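Side-chain contact in hydroxylase, putative (Mycobacterium tuberculosis, PDB 3AFF), which probably hydroxylates a phenolic secosteroid intermediate of cholesterol breakdown to a catechol, using reduced flavin and molecular oxygen as the oxygenase component of a two-component monooxygenase: residues A322-D325 against Q326-T330. Numbering follows the deposited sequence.
Sequences ARRD and QVRAT
OD1 of D325 is held by two N-H groups of R324, its neighbour on the same helix, while R328, a turn further on, lies alongside. The helix, 316-342, belongs to the C-terminal helical domain of the acyl-CoA dehydrogenase fold, and the site exemplifies an acid lying close to two arginines that would otherwise be expected to repel. R324 NH2 approaches D325 OD1 on its syn lone pair to form a salt bridge of 2.8 Å, while R324 NE adds a weaker bond. R324 can double back this way because CG sits between backbone N and carbonyl carbon (chi1 49°) and the chain bends twice beyond. R328, straight from CG to NE, contributes charge alone: its NH1 stays 4.0 Å from D325 OD1, which is so far off the plane of that guanidinium that no N-H is directed at it. The two guanidinium planes are only 23° apart, with R324 CD over one face of R328; the modelled 2.8 Å between R324 NE and R328 NH1, both donors, is doubtful in detail. The carboxylate beside them would be expected to temper their repulsion.

The backbone beneath offers a second lesson, a water apparently inserted into an α-helix. R323 O and V327 N stand 4.2 Å apart; the water accepts from V327 N at 3.1 Å, but its link to R323 O is modelled too short and remains doubtful. Q326 N turns instead to R323 O, from above the carbonyl plane, and weakly to A322 O. Regular pairing resumes weakly at R328 N to R324 O and firmly at A329 N to D325 O (2.9 Å). On the buried side, Q326 sends OE1 to T239 of helix 233-259, and Q326 CG rests 3.4 Å from A322 O.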
loop_
_atom_site.group_PDB
_atom_site.type_symbol
_atom_site.label_atom_id
_atom_site.label_comp_id
_atom_site.label_asym_id
_atom_site.label_seq_id
_atom_site.Cartn_x
_atom_site.Cartn_y
_atom_site.Cartn_z
ATOM N N ALA A 322 -17.728 -19.936 -11.497
ATOM C CA ALA A 322 -18.467 -20.929 -10.702
ATOM C C ALA A 322 -17.472 -21.943 -10.121
ATOM O O ALA A 322 -17.610 -22.344 -8.977
ATOM C CB ALA A 322 -19.610 -21.632 -11.569
ATOM N N ARG A 323 -16.437 -22.302 -10.892
ATOM C CA ARG A 323 -15.383 -23.162 -10.403
ATOM C C ARG A 323 -14.530 -22.610 -9.287
ATOM O O ARG A 323 -14.221 -23.324 -8.355
ATOM C CB ARG A 323 -14.423 -23.573 -11.518
ATOM C CG ARG A 323 -14.889 -24.796 -12.203
ATOM C CD ARG A 323 -14.256 -26.089 -11.704
ATOM N NE ARG A 323 -14.747 -27.132 -12.611
ATOM C CZ ARG A 323 -14.983 -28.375 -12.255
ATOM N NH1 ARG A 323 -14.773 -28.721 -10.999
ATOM N NH2 ARG A 323 -15.437 -29.275 -13.148
ATOM N N ARG A 324 -14.057 -21.378 -9.436
ATOM C CA ARG A 324 -13.274 -20.760 -8.397
ATOM C C ARG A 324 -14.122 -20.562 -7.151
ATOM O O ARG A 324 -13.612 -20.698 -6.039
ATOM C CB ARG A 324 -12.562 -19.492 -8.866
ATOM C CG ARG A 324 -13.398 -18.496 -9.602
ATOM C CD ARG A 324 -13.065 -17.005 -9.188
ATOM N NE ARG A 324 -14.158 -16.455 -8.346
ATOM C CZ ARG A 324 -14.819 -15.295 -8.528
ATOM N NH1 ARG A 324 -14.516 -14.461 -9.528
ATOM N NH2 ARG A 324 -15.789 -14.955 -7.670
ATOM N N ASP A 325 -15.418 -20.304 -7.316
ATOM C CA ASP A 325 -16.305 -20.198 -6.167
ATOM C C ASP A 325 -16.538 -21.480 -5.391
ATOM O O ASP A 325 -16.929 -21.404 -4.222
ATOM C CB ASP A 325 -17.642 -19.505 -6.539
ATOM C CG ASP A 325 -17.467 -18.017 -6.844
ATOM O OD1 ASP A 325 -16.362 -17.482 -6.574
ATOM O OD2 ASP A 325 -18.414 -17.382 -7.357
ATOM N N GLN A 326 -16.306 -22.663 -5.981
ATOM C CA GLN A 326 -16.455 -23.909 -5.201
ATOM C C GLN A 326 -15.528 -23.923 -3.994
ATOM O O GLN A 326 -15.974 -24.142 -2.890
ATOM C CB GLN A 326 -16.180 -25.171 -6.062
ATOM C CG GLN A 326 -17.043 -25.230 -7.353
ATOM C CD GLN A 326 -18.518 -25.527 -7.124
ATOM O OE1 GLN A 326 -19.374 -25.290 -8.031
ATOM N NE2 GLN A 326 -18.838 -26.067 -5.963
ATOM N N VAL A 327 -14.232 -23.709 -4.191
ATOM C CA VAL A 327 -13.334 -23.569 -3.036
ATOM C C VAL A 327 -13.621 -22.379 -2.129
ATOM O O VAL A 327 -13.451 -22.509 -0.930
ATOM C CB VAL A 327 -11.787 -23.611 -3.370
ATOM C CG1 VAL A 327 -11.466 -24.920 -4.036
ATOM C CG2 VAL A 327 -11.421 -22.488 -4.251
ATOM N N ARG A 328 -14.047 -21.241 -2.668
ATOM C CA ARG A 328 -14.285 -20.097 -1.791
ATOM C C ARG A 328 -15.455 -20.418 -0.838
ATOM O O ARG A 328 -15.348 -20.211 0.367
ATOM C CB ARG A 328 -14.583 -18.834 -2.586
ATOM C CG ARG A 328 -13.487 -18.488 -3.612
ATOM C CD ARG A 328 -13.475 -16.997 -4.039
ATOM N NE ARG A 328 -12.264 -16.733 -4.867
ATOM C CZ ARG A 328 -12.184 -15.803 -5.838
ATOM N NH1 ARG A 328 -13.231 -15.024 -6.098
ATOM N NH2 ARG A 328 -11.067 -15.634 -6.560
ATOM N N ALA A 329 -16.553 -20.953 -1.379
ATOM C CA ALA A 329 -17.722 -21.254 -0.574
ATOM C C ALA A 329 -17.431 -22.279 0.501
ATOM O O ALA A 329 -17.752 -22.084 1.666
ATOM C CB ALA A 329 -18.845 -21.730 -1.445
ATOM N N THR A 330 -16.815 -23.374 0.098
ATOM C CA THR A 330 -16.578 -24.469 0.955
ATOM C C THR A 330 -15.481 -24.087 1.972
ATOM O O THR A 330 -15.577 -24.428 3.153
ATOM C CB THR A 330 -16.268 -25.720 0.084
ATOM O OG1 THR A 330 -17.453 -26.170 -0.615
ATOM C CG2 THR A 330 -15.819 -26.863 0.937
HETATM O O HOH W 1 -12.567 -24.187 -6.788
#